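Local coordinates for acyl-CoA dehydrogenase (Bacillus anthracis, PDB 3OWA), which probably oxidises acyl-CoA thioesters to their enoyl-CoA products with the aid of bound FAD, as other acyl-CoA dehydrogenases do, at residues 279-284 against 316-321; 508-513 against 530-535; 100-105 against 272-277; 536-541 against 576-581. All coordinates share one frame; numbering follows the deposited sequence.

Contacts 1 and 3 share helix 257-293, and contacts 2 and 4 share helix 526-554. The centres of contacts 1 and 3 are 11 Å apart. K281 NZ of contact 1 meets E103 OE1 of contact 3 in a salt bridge of 2.6 Å. Contacts 1 and 2, with centres 13 Å apart, join through a probable hydrogen bond of 2.7 Å between Y319 OH and T513 OG1. Contacts 2 and 4 meet where E533 OE1 pairs with K581 NZ at 3.0 Å. The centres of contacts 3 and 4 are 28 Å apart. The two helices of contact 1 flank residues 294-304, among them the FAD-pocket residues R294, Q296, F297, I301 and F304.

Contact 1: residues 279-284 against 316-321; sequences SAKRAV and AKTYAA
T318 is the centre of this contact and meets A280, K281 and V284 on the facing helix. The two helices run nearly antiparallel, at 157°, with their segment axes 9.9 Å apart. T318 and A280 are the closest pair along the backbones, their CA atoms 6.3 Å apart. The two branches of T318 divide the work. OG1 sits beside its own backbone N, anti to the carbonyl carbon (chi1 -65°), and from there it touches the methyl CB of A280 at 3.5 Å. V284 CG2 lies on the same oxygen at 4.1 Å, its side chain sliding past T318 in the opposite direction. The methyl CG2 of T318 meets CG of K281 at 3.8 Å. Beyond CG the K281 chain is extended. It carries NZ to the carboxylates of E103 and E322, so its charge is paired away from T318. Helix 358-383 also covers A280, through T375. No hydrogen bond joins the two segments. Burying the T318 hydroxyl here probably costs little, since M314 O in its own helix already satisfies it. T318 turns both its oxygen and its methyl to carbon atoms of the other helix, so the contact itself is van der Waals packing.

Contact 2: residues 508-513 against 530-535; sequences SAVLRT and LYTEVF
An antiparallel helical hairpin in the second of the two C-terminal acyl-CoA dehydrogenase regions brings T532 against A509, V510 and T513. Helices 490-520 and 526-554 follow each other in the chain and are joined by a short link, residues 521-525. Their segment axes come within 9.4 Å at an angle of 155°. A509 and T532 are the closest pair, with CA atoms 5.9 Å apart, and the small alanine side chain suits this near approach. T532 has by far the most surface buried here. Its hydroxyl lies beside its own backbone N (chi1 -59°), while CG2 takes the place anti to that N. OG1 lies 2.7 Å from T513 OG1 and 3.6 Å from A509 O. The T532 and V510 side chains cross at about a right angle, and their CG2 methyls touch at 3.9 Å. The two threonine side chains slide past each other in opposite directions. T513 OG1 donates to A509 O at 2.8 Å. The amide N of T513 also donates to that oxygen, from the opposite face of the carbonyl plane, so A509 O is gripped twice. T532 OG1 is bonded to K528 O, one turn earlier in its helix. Both buried hydroxyls thus have partners in their own helices. Helix 305-336 lies against this pair, with Y319 touching T532 and bonding T513. Helix 458-482 covers V510 through Q460, K461 and V464. Helix 578-592 packs against L530, Y531 and V534 of the second helix.

Contact 3: residues 100-105 against 272-277; sequences LIAEKF and LGVGTV
V274 fits against the backbone N and CB of E103 and the CB methyl of A102, and makes the tight part of this contact. Its CG1 methyl, which stands anti to the valine N (chi1 175°), lies 3.7 Å from both N and CB of E103. The same methyl meets CB of A102 at 4.3 Å. E103 adds the next carbon of its chain, with CG 4.0 Å from V274 O. The CA atoms of G275 and E103 are 4.8 Å apart. The segment axes come within 7.4 Å and cross at -44°. The looser side is formed by A102 and G275, both partly exposed. There A102 O stands 4.3 Å from G275 CA, and no hydrogen bond crosses between the segments. The carboxylate of E103 takes a different route. The extended, buried side chain carries it to Y326 and K281. There OE2 bonds the hydroxyl of Y326, while OE1 forms a salt bridge with K281. The contact thus joins the N-terminal helical domain to the first C-terminal region. Helix 305-336 packs on V274 and V277, with V325 on V274 and A321 and E322 on V277. On the far side of helix 95-105, L100, I101 and F105 pack on helix 35-52, and I101 and F105 also meet helix 110-122.

Contact 4: residues 536-541 against 576-581; sequences CQEAFN and LNVIPK
Q537 reaches L576 because its chain leaves with CG anti to the backbone N (chi1 178°) and then bends at chi2 (146°). This sets the side-chain amide alongside the backbone of L576, where it bonds both ends of that residue. L576 N donates to Q537 OE1 at 2.8 Å; the bond is nearly straight, at 167°, and uses an in-plane lone pair of OE1. Q537 NE2 donates to L576 O, also at 2.8 Å. This oxygen lies in the amide plane of Q537, though the donor is tilted from the L576 carbonyl plane. The two bonds fix which end of the amide faces which backbone atom and hold the group against rotation. OE1 also touches L576 CB at 3.4 Å. V578 comes in next to the amide, its CG1 3.5 Å from Q537 NE2. The other methyl, CG2, rests 4.2 Å from OE1 of E538, whose charge is paired with K582. N577 occupies the N-cap position, where its OD1 accepts a weak bond from I579 N. The contact so fastens the entry to helix 578-592 onto helix 526-554. Helix 458-482 touches L576 through Q460. Around the start of helix 578-592, I552 and E549 of the second subunit pack on N577 and V578. On the other flank of helix 526-554, C536 and A539 lie on helix 490-520.

Contact 1: residues 279-284 against 316-321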
loop_
_atom_site.group_PDB
_atom_site.type_symbol
_atom_site.label_atom_id
_atom_site.label_comp_id
_atom_site.label_asym_id
_atom_site.label_seq_id
_atom_site.Cartn_x
_atom_site.Cartn_y
_atom_site.Cartn_z
ATOM N N SER A 279 -13.268 5.803 -8.040
ATOM C CA SER A 279 -12.524 6.297 -6.921
ATOM C C SER A 279 -11.139 6.772 -7.288
ATOM O O SER A 279 -10.658 7.741 -6.707
ATOM C CB SER A 279 -12.427 5.221 -5.817
ATOM O OG SER A 279 -13.732 4.751 -5.453
ATOM N N ALA A 280 -10.466 6.083 -8.211
ATOM C CA ALA A 280 -9.138 6.499 -8.597
ATOM C C ALA A 280 -9.200 7.856 -9.279
ATOM O O ALA A 280 -8.336 8.686 -9.047
ATOM C CB ALA A 280 -8.448 5.430 -9.533
ATOM N N LYS A 281 -10.234 8.093 -10.075
ATOM C CA LYS A 281 -10.401 9.401 -10.701
ATOM C C LYS A 281 -10.635 10.487 -9.674
ATOM O O LYS A 281 -10.114 11.593 -9.808
ATOM C CB LYS A 281 -11.595 9.420 -11.649
ATOM C CG LYS A 281 -11.443 8.640 -12.927
ATOM C CD LYS A 281 -12.684 8.900 -13.760
ATOM C CE LYS A 281 -12.796 7.993 -14.973
ATOM N NZ LYS A 281 -14.066 8.337 -15.713
ATOM N N ARG A 282 -11.395 10.180 -8.628
ATOM C CA ARG A 282 -11.640 11.169 -7.592
ATOM C C ARG A 282 -10.341 11.476 -6.802
ATOM O O ARG A 282 -10.077 12.630 -6.429
ATOM C CB ARG A 282 -12.735 10.651 -6.633
ATOM C CG ARG A 282 -13.052 11.598 -5.498
ATOM C CD ARG A 282 -13.554 12.975 -6.035
ATOM N NE ARG A 282 -13.830 13.834 -4.892
ATOM C CZ ARG A 282 -14.116 15.128 -4.977
ATOM N NH1 ARG A 282 -14.337 15.825 -3.858
ATOM N NH2 ARG A 282 -14.163 15.727 -6.170
ATOM N N ALA A 283 -9.547 10.440 -6.530
ATOM C CA ALA A 283 -8.283 10.635 -5.849
ATOM C C ALA A 283 -7.351 11.533 -6.688
ATOM O O ALA A 283 -6.651 12.382 -6.142
ATOM C CB ALA A 283 -7.585 9.269 -5.576
ATOM N N VAL A 284 -7.310 11.315 -8.000
ATOM C CA VAL A 284 -6.495 12.174 -8.855
ATOM C C VAL A 284 -6.953 13.626 -8.700
ATOM O O VAL A 284 -6.144 14.522 -8.487
ATOM C CB VAL A 284 -6.530 11.733 -10.320
ATOM C CG1 VAL A 284 -5.898 12.850 -11.248
ATOM C CG2 VAL A 284 -5.747 10.403 -10.524
ATOM N N ALA A 316 -1.969 7.856 -15.294
ATOM C CA ALA A 316 -1.692 6.885 -16.344
ATOM C C ALA A 316 -2.228 5.496 -16.018
ATOM O O ALA A 316 -2.790 4.830 -16.868
ATOM C CB ALA A 316 -0.215 6.834 -16.669
ATOM N N LYS A 317 -2.010 5.044 -14.791
ATOM C CA LYS A 317 -2.683 3.828 -14.301
ATOM C C LYS A 317 -4.190 3.909 -14.379
ATOM O O LYS A 317 -4.821 2.953 -14.795
ATOM C CB LYS A 317 -2.249 3.535 -12.856
ATOM C CG LYS A 317 -0.754 3.205 -12.745
ATOM C CD LYS A 317 -0.433 3.040 -11.248
ATOM C CE LYS A 317 1.067 2.910 -10.992
ATOM N NZ LYS A 317 1.593 1.599 -11.581
ATOM N N THR A 318 -4.772 5.042 -13.994
ATOM C CA THR A 318 -6.230 5.196 -14.024
ATOM C C THR A 318 -6.751 5.125 -15.474
ATOM O O THR A 318 -7.808 4.540 -15.728
ATOM C CB THR A 318 -6.648 6.545 -13.420
ATOM O OG1 THR A 318 -6.302 6.581 -12.040
ATOM C CG2 THR A 318 -8.188 6.798 -13.544
ATOM N N TYR A 319 -6.010 5.720 -16.417
ATOM C CA TYR A 319 -6.367 5.643 -17.840
ATOM C C TYR A 319 -6.350 4.180 -18.243
ATOM O O TYR A 319 -7.284 3.701 -18.858
ATOM C CB TYR A 319 -5.376 6.420 -18.720
ATOM C CG TYR A 319 -5.714 6.352 -20.212
ATOM C CD1 TYR A 319 -6.779 7.097 -20.741
ATOM C CD2 TYR A 319 -4.963 5.548 -21.091
ATOM C CE1 TYR A 319 -7.099 7.030 -22.114
ATOM C CE2 TYR A 319 -5.269 5.487 -22.471
ATOM C CZ TYR A 319 -6.335 6.232 -22.961
ATOM O OH TYR A 319 -6.645 6.181 -24.304
ATOM N N ALA A 320 -5.305 3.443 -17.869
ATOM C CA ALA A 320 -5.269 2.041 -18.282
ATOM C C ALA A 320 -6.410 1.244 -17.639
ATOM O O ALA A 320 -7.034 0.425 -18.317
ATOM C CB ALA A 320 -3.896 1.392 -18.028
ATOM N N ALA A 321 -6.722 1.521 -16.369
ATOM C CA ALA A 321 -7.831 0.835 -15.690
ATOM C C ALA A 321 -9.190 1.165 -16.303
ATOM O O ALA A 321 -10.029 0.281 -16.530
ATOM C CB ALA A 321 -7.825 1.144 -14.144
#

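Contact 2: residues 508-513 against 530-535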
loop_
_atom_site.group_PDB
_atom_site.type_symbol
_atom_site.label_atom_id
_atom_site.label_comp_id
_atom_site.label_asym_id
_atom_site.label_seq_id
_atom_site.Cartn_x
_atom_site.Cartn_y
_atom_site.Cartn_z
ATOM N N SER A 508 -5.714 -2.455 -24.061
ATOM C CA SER A 508 -6.891 -1.592 -23.890
ATOM C C SER A 508 -6.524 -0.122 -24.033
ATOM O O SER A 508 -7.238 0.631 -24.706
ATOM C CB SER A 508 -7.576 -1.824 -22.538
ATOM O OG SER A 508 -8.060 -3.153 -22.397
ATOM N N ALA A 509 -5.425 0.280 -23.393
ATOM C CA ALA A 509 -4.917 1.634 -23.514
ATOM C C ALA A 509 -4.494 1.942 -24.970
ATOM O O ALA A 509 -4.841 3.005 -25.509
ATOM C CB ALA A 509 -3.760 1.889 -22.524
ATOM N N VAL A 510 -3.774 1.015 -25.605
ATOM C CA VAL A 510 -3.306 1.232 -26.990
ATOM C C VAL A 510 -4.477 1.411 -27.952
ATOM O O VAL A 510 -4.523 2.376 -28.720
ATOM C CB VAL A 510 -2.387 0.103 -27.495
ATOM C CG1 VAL A 510 -2.100 0.275 -28.996
ATOM C CG2 VAL A 510 -1.080 0.119 -26.736
ATOM N N LEU A 511 -5.433 0.487 -27.873
ATOM C CA LEU A 511 -6.547 0.446 -28.810
ATOM C C LEU A 511 -7.457 1.625 -28.612
ATOM O O LEU A 511 -7.941 2.193 -29.589
ATOM C CB LEU A 511 -7.318 -0.875 -28.714
ATOM C CG LEU A 511 -6.549 -2.101 -29.228
ATOM C CD1 LEU A 511 -7.350 -3.386 -29.007
ATOM C CD2 LEU A 511 -6.181 -1.933 -30.699
ATOM N N ARG A 512 -7.674 2.016 -27.352
ATOM C CA ARG A 512 -8.501 3.194 -27.071
ATOM C C ARG A 512 -7.863 4.465 -27.627
ATOM O O ARG A 512 -8.556 5.321 -28.206
ATOM C CB ARG A 512 -8.778 3.349 -25.565
ATOM C CG ARG A 512 -9.510 4.625 -25.225
ATOM C CD ARG A 512 -9.720 4.750 -23.742
ATOM N NE ARG A 512 -10.421 5.985 -23.452
ATOM C CZ ARG A 512 -10.632 6.450 -22.230
ATOM N NH1 ARG A 512 -10.201 5.755 -21.169
ATOM N NH2 ARG A 512 -11.284 7.596 -22.069
ATOM N N THR A 513 -6.552 4.587 -27.457
ATOM C CA THR A 513 -5.838 5.753 -27.955
ATOM C C THR A 513 -5.831 5.735 -29.520
ATOM O O THR A 513 -6.074 6.749 -30.168
ATOM C CB THR A 513 -4.411 5.832 -27.356
ATOM O OG1 THR A 513 -4.485 5.787 -25.907
ATOM C CG2 THR A 513 -3.687 7.100 -27.829
ATOM N N LEU A 530 0.393 10.071 -24.386
ATOM C CA LEU A 530 1.314 10.155 -23.265
ATOM C C LEU A 530 1.061 9.088 -22.190
ATOM O O LEU A 530 1.992 8.398 -21.802
ATOM C CB LEU A 530 1.278 11.569 -22.666
ATOM C CG LEU A 530 1.971 12.667 -23.521
ATOM C CD1 LEU A 530 1.749 14.019 -22.886
ATOM C CD2 LEU A 530 3.462 12.401 -23.746
ATOM N N TYR A 531 -0.191 8.944 -21.757
ATOM C CA TYR A 531 -0.554 7.915 -20.768
ATOM C C TYR A 531 -0.120 6.572 -21.309
ATOM O O TYR A 531 0.459 5.774 -20.596
ATOM C CB TYR A 531 -2.074 7.833 -20.539
ATOM C CG TYR A 531 -2.749 8.981 -19.820
ATOM C CD1 TYR A 531 -2.099 9.674 -18.796
ATOM C CD2 TYR A 531 -4.057 9.345 -20.141
ATOM C CE1 TYR A 531 -2.733 10.694 -18.114
ATOM C CE2 TYR A 531 -4.713 10.383 -19.455
ATOM C CZ TYR A 531 -4.022 11.068 -18.463
ATOM O OH TYR A 531 -4.615 12.103 -17.781
ATOM N N THR A 532 -0.420 6.347 -22.592
ATOM C CA THR A 532 -0.157 5.074 -23.264
ATOM C C THR A 532 1.324 4.723 -23.359
ATOM O O THR A 532 1.701 3.585 -23.035
ATOM C CB THR A 532 -0.836 5.045 -24.656
ATOM O OG1 THR A 532 -2.238 5.226 -24.459
ATOM C CG2 THR A 532 -0.621 3.706 -25.354
ATOM N N GLU A 533 2.156 5.686 -23.781
ATOM C CA GLU A 533 3.610 5.477 -23.868
ATOM C C GLU A 533 4.225 5.117 -22.523
ATOM O O GLU A 533 5.012 4.169 -22.397
ATOM C CB GLU A 533 4.282 6.742 -24.406
ATOM C CG GLU A 533 4.063 6.916 -25.904
ATOM C CD GLU A 533 4.449 8.289 -26.417
ATOM O OE1 GLU A 533 4.540 9.252 -25.611
ATOM O OE2 GLU A 533 4.669 8.402 -27.642
ATOM N N VAL A 534 3.829 5.886 -21.517
ATOM C CA VAL A 534 4.379 5.788 -20.187
ATOM C C VAL A 534 3.895 4.482 -19.520
ATOM O O VAL A 534 4.703 3.743 -18.962
ATOM C CB VAL A 534 3.960 7.062 -19.380
ATOM C CG1 VAL A 534 3.869 6.793 -17.918
ATOM C CG2 VAL A 534 4.928 8.238 -19.709
ATOM N N PHE A 535 2.600 4.191 -19.612
ATOM C CA PHE A 535 2.073 2.980 -18.968
ATOM C C PHE A 535 2.663 1.722 -19.638
ATOM O O PHE A 535 3.076 0.776 -18.956
ATOM C CB PHE A 535 0.529 2.915 -18.991
ATOM C CG PHE A 535 -0.016 1.613 -18.468
ATOM C CD1 PHE A 535 -0.128 1.402 -17.109
ATOM C CD2 PHE A 535 -0.344 0.567 -19.335
ATOM C CE1 PHE A 535 -0.590 0.185 -16.604
ATOM C CE2 PHE A 535 -0.804 -0.651 -18.866
ATOM C CZ PHE A 535 -0.954 -0.840 -17.484
#

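Contact 3: residues 100-105 against 272-277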
loop_
_atom_site.group_PDB
_atom_site.type_symbol
_atom_site.label_atom_id
_atom_site.label_comp_id
_atom_site.label_asym_id
_atom_site.label_seq_id
_atom_site.Cartn_x
_atom_site.Cartn_y
_atom_site.Cartn_z
ATOM N N LEU A 100 -21.877 3.065 -15.486
ATOM C CA LEU A 100 -21.711 4.479 -15.205
ATOM C C LEU A 100 -22.357 4.852 -13.878
ATOM O O LEU A 100 -21.830 5.703 -13.149
ATOM C CB LEU A 100 -22.291 5.307 -16.344
ATOM C CG LEU A 100 -21.304 5.485 -17.498
ATOM C CD1 LEU A 100 -21.976 6.072 -18.768
ATOM C CD2 LEU A 100 -20.135 6.363 -17.051
ATOM N N ILE A 101 -23.491 4.215 -13.554
ATOM C CA ILE A 101 -24.102 4.469 -12.269
ATOM C C ILE A 101 -23.153 4.042 -11.114
ATOM O O ILE A 101 -22.929 4.803 -10.157
ATOM C CB ILE A 101 -25.495 3.795 -12.130
ATOM C CG1 ILE A 101 -26.537 4.496 -13.031
ATOM C CG2 ILE A 101 -25.965 3.819 -10.655
ATOM C CD1 ILE A 101 -27.774 3.600 -13.350
ATOM N N ALA A 102 -22.544 2.863 -11.236
ATOM C CA ALA A 102 -21.576 2.410 -10.213
ATOM C C ALA A 102 -20.339 3.304 -10.126
ATOM O O ALA A 102 -19.849 3.612 -9.025
ATOM C CB ALA A 102 -21.168 0.949 -10.443
ATOM N N GLU A 103 -19.861 3.762 -11.280
ATOM C CA GLU A 103 -18.712 4.625 -11.313
ATOM C C GLU A 103 -18.990 5.902 -10.519
ATOM O O GLU A 103 -18.152 6.334 -9.727
ATOM C CB GLU A 103 -18.265 4.962 -12.764
ATOM C CG GLU A 103 -16.857 5.574 -12.790
ATOM C CD GLU A 103 -16.464 6.224 -14.113
ATOM O OE1 GLU A 103 -15.853 7.316 -14.050
ATOM O OE2 GLU A 103 -16.736 5.652 -15.205
ATOM N N LYS A 104 -20.139 6.504 -10.731
ATOM C CA LYS A 104 -20.488 7.742 -10.032
ATOM C C LYS A 104 -20.835 7.522 -8.558
ATOM O O LYS A 104 -20.523 8.400 -7.713
ATOM C CB LYS A 104 -21.634 8.444 -10.743
ATOM C CG LYS A 104 -21.297 8.819 -12.194
ATOM C CD LYS A 104 -20.129 9.772 -12.194
ATOM C CE LYS A 104 -19.866 10.378 -13.542
ATOM N NZ LYS A 104 -18.472 10.913 -13.507
ATOM N N PHE A 105 -21.436 6.367 -8.232
ATOM C CA PHE A 105 -21.678 6.032 -6.808
ATOM C C PHE A 105 -20.410 5.961 -5.945
ATOM O O PHE A 105 -20.436 6.229 -4.723
ATOM C CB PHE A 105 -22.535 4.747 -6.648
ATOM C CG PHE A 105 -23.968 5.029 -6.336
ATOM C CD1 PHE A 105 -24.417 5.045 -5.024
ATOM C CD2 PHE A 105 -24.881 5.296 -7.365
ATOM C CE1 PHE A 105 -25.778 5.352 -4.750
ATOM C CE2 PHE A 105 -26.219 5.611 -7.078
ATOM C CZ PHE A 105 -26.656 5.626 -5.772
ATOM N N LEU A 272 -17.015 -4.054 -9.321
ATOM C CA LEU A 272 -16.015 -3.519 -8.412
ATOM C C LEU A 272 -14.903 -2.804 -9.190
ATOM O O LEU A 272 -14.459 -1.731 -8.784
ATOM C CB LEU A 272 -15.448 -4.613 -7.495
ATOM C CG LEU A 272 -14.593 -4.118 -6.317
ATOM C CD1 LEU A 272 -15.359 -3.098 -5.470
ATOM C CD2 LEU A 272 -14.143 -5.298 -5.463
ATOM N N GLY A 273 -14.475 -3.388 -10.309
ATOM C CA GLY A 273 -13.537 -2.723 -11.218
ATOM C C GLY A 273 -14.006 -1.333 -11.612
ATOM O O GLY A 273 -13.268 -0.350 -11.496
ATOM N N VAL A 274 -15.246 -1.228 -12.070
ATOM C CA VAL A 274 -15.796 0.076 -12.437
ATOM C C VAL A 274 -15.753 1.012 -11.216
ATOM O O VAL A 274 -15.386 2.172 -11.314
ATOM C CB VAL A 274 -17.282 -0.088 -12.923
ATOM C CG1 VAL A 274 -17.922 1.258 -13.205
ATOM C CG2 VAL A 274 -17.359 -0.918 -14.191
ATOM N N GLY A 275 -16.182 0.516 -10.055
ATOM C CA GLY A 275 -16.176 1.326 -8.832
ATOM C C GLY A 275 -14.776 1.851 -8.493
ATOM O O GLY A 275 -14.604 3.039 -8.160
ATOM N N THR A 276 -13.759 0.988 -8.554
ATOM C CA THR A 276 -12.418 1.430 -8.160
ATOM C C THR A 276 -11.917 2.487 -9.155
ATOM O O THR A 276 -11.127 3.362 -8.810
ATOM C CB THR A 276 -11.430 0.262 -8.094
ATOM O OG1 THR A 276 -11.406 -0.382 -9.374
ATOM C CG2 THR A 276 -11.868 -0.765 -6.984
ATOM N N VAL A 277 -12.413 2.417 -10.384
ATOM C CA VAL A 277 -11.985 3.361 -11.399
ATOM C C VAL A 277 -12.547 4.733 -11.076
ATOM O O VAL A 277 -11.842 5.754 -11.250
ATOM C CB VAL A 277 -12.392 2.908 -12.842
ATOM C CG1 VAL A 277 -12.456 4.090 -13.782
ATOM C CG2 VAL A 277 -11.369 1.902 -13.392
#

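Contact 4: residues 536-541 against 576-581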
loop_
_atom_site.group_PDB
_atom_site.type_symbol
_atom_site.label_atom_id
_atom_site.label_comp_id
_atom_site.label_asym_id
_atom_site.label_seq_id
_atom_site.Cartn_x
_atom_site.Cartn_y
_atom_site.Cartn_z
ATOM N N CYS A 536 2.672 1.724 -20.965
ATOM C CA CYS A 536 3.182 0.573 -21.718
ATOM C C CYS A 536 4.627 0.234 -21.400
ATOM O O CYS A 536 4.958 -0.929 -21.157
ATOM C CB CYS A 536 2.989 0.764 -23.212
ATOM S SG CYS A 536 1.310 0.351 -23.674
ATOM N N GLN A 537 5.473 1.256 -21.364
ATOM C CA GLN A 537 6.864 1.053 -21.042
ATOM C C GLN A 537 7.020 0.353 -19.692
ATOM O O GLN A 537 7.740 -0.657 -19.578
ATOM C CB GLN A 537 7.624 2.377 -21.052
ATOM C CG GLN A 537 9.059 2.199 -20.666
ATOM C CD GLN A 537 9.996 3.148 -21.396
ATOM O OE1 GLN A 537 10.076 3.144 -22.627
ATOM N NE2 GLN A 537 10.707 3.968 -20.632
ATOM N N GLU A 538 6.354 0.891 -18.668
ATOM C CA GLU A 538 6.476 0.305 -17.328
ATOM C C GLU A 538 5.798 -1.052 -17.146
ATOM O O GLU A 538 6.358 -1.928 -16.495
ATOM C CB GLU A 538 6.036 1.297 -16.244
ATOM C CG GLU A 538 7.134 2.365 -15.948
ATOM C CD GLU A 538 6.577 3.724 -15.472
ATOM O OE1 GLU A 538 7.366 4.684 -15.265
ATOM O OE2 GLU A 538 5.341 3.848 -15.328
ATOM N N ALA A 539 4.611 -1.226 -17.722
ATOM C CA ALA A 539 3.899 -2.514 -17.664
ATOM C C ALA A 539 4.665 -3.608 -18.427
ATOM O O ALA A 539 4.686 -4.766 -18.011
ATOM C CB ALA A 539 2.508 -2.380 -18.237
ATOM N N PHE A 540 5.270 -3.232 -19.551
ATOM C CA PHE A 540 6.082 -4.180 -20.330
ATOM C C PHE A 540 7.347 -4.611 -19.591
ATOM O O PHE A 540 7.710 -5.785 -19.618
ATOM C CB PHE A 540 6.459 -3.590 -21.682
ATOM C CG PHE A 540 7.045 -4.602 -22.626
ATOM C CD1 PHE A 540 6.214 -5.508 -23.293
ATOM C CD2 PHE A 540 8.419 -4.662 -22.835
ATOM C CE1 PHE A 540 6.750 -6.451 -24.191
ATOM C CE2 PHE A 540 8.972 -5.611 -23.727
ATOM C CZ PHE A 540 8.139 -6.497 -24.403
ATOM N N ASN A 541 8.003 -3.644 -18.938
ATOM C CA ASN A 541 9.062 -3.934 -17.966
ATOM C C ASN A 541 8.660 -4.970 -16.904
ATOM O O ASN A 541 9.371 -5.969 -16.707
ATOM C CB ASN A 541 9.619 -2.626 -17.338
ATOM C CG ASN A 541 10.455 -1.797 -18.348
ATOM O OD1 ASN A 541 10.851 -2.294 -19.410
ATOM N ND2 ASN A 541 10.739 -0.538 -17.995
ATOM N N LEU A 576 11.927 4.602 -24.058
ATOM C CA LEU A 576 11.612 6.027 -24.045
ATOM C C LEU A 576 12.112 6.674 -22.782
ATOM O O LEU A 576 12.337 5.994 -21.778
ATOM C CB LEU A 576 10.107 6.231 -24.085
ATOM C CG LEU A 576 9.317 5.563 -25.207
ATOM C CD1 LEU A 576 7.826 5.671 -24.876
ATOM C CD2 LEU A 576 9.657 6.198 -26.571
ATOM N N ASN A 577 12.280 7.989 -22.843
ATOM C CA ASN A 577 12.525 8.821 -21.667
ATOM C C ASN A 577 11.182 9.315 -21.109
ATOM O O ASN A 577 10.557 10.214 -21.670
ATOM C CB ASN A 577 13.441 10.006 -22.046
ATOM C CG ASN A 577 13.714 10.937 -20.885
ATOM O OD1 ASN A 577 13.451 10.611 -19.716
ATOM N ND2 ASN A 577 14.245 12.122 -21.200
ATOM N N VAL A 578 10.742 8.715 -20.001
ATOM C CA VAL A 578 9.376 8.973 -19.532
ATOM C C VAL A 578 9.306 10.196 -18.608
ATOM O O VAL A 578 8.209 10.720 -18.330
ATOM C CB VAL A 578 8.743 7.732 -18.838
ATOM C CG1 VAL A 578 8.577 6.586 -19.837
ATOM C CG2 VAL A 578 9.549 7.313 -17.622
ATOM N N ILE A 579 10.474 10.659 -18.162
ATOM C CA ILE A 579 10.521 11.701 -17.158
ATOM C C ILE A 579 9.870 12.992 -17.679
ATOM O O ILE A 579 8.938 13.499 -17.028
ATOM C CB ILE A 579 11.925 11.847 -16.482
ATOM C CG1 ILE A 579 12.192 10.635 -15.570
ATOM C CG2 ILE A 579 12.002 13.115 -15.665
ATOM C CD1 ILE A 579 13.634 10.533 -15.041
ATOM N N PRO A 580 10.282 13.487 -18.877
ATOM C CA PRO A 580 9.586 14.664 -19.420
ATOM C C PRO A 580 8.119 14.393 -19.818
ATOM O O PRO A 580 7.287 15.313 -19.801
ATOM C CB PRO A 580 10.417 15.046 -20.675
ATOM C CG PRO A 580 11.733 14.385 -20.493
ATOM C CD PRO A 580 11.470 13.129 -19.681
ATOM N N LYS A 581 7.813 13.161 -20.217
ATOM C CA LYS A 581 6.449 12.799 -20.531
ATOM C C LYS A 581 5.536 12.867 -19.301
ATOM O O LYS A 581 4.382 13.300 -19.398
ATOM C CB LYS A 581 6.403 11.415 -21.186
ATOM C CG LYS A 581 7.144 11.375 -22.531
ATOM C CD LYS A 581 6.999 10.057 -23.255
ATOM C CE LYS A 581 7.575 10.127 -24.689
ATOM N NZ LYS A 581 6.875 11.168 -25.527
#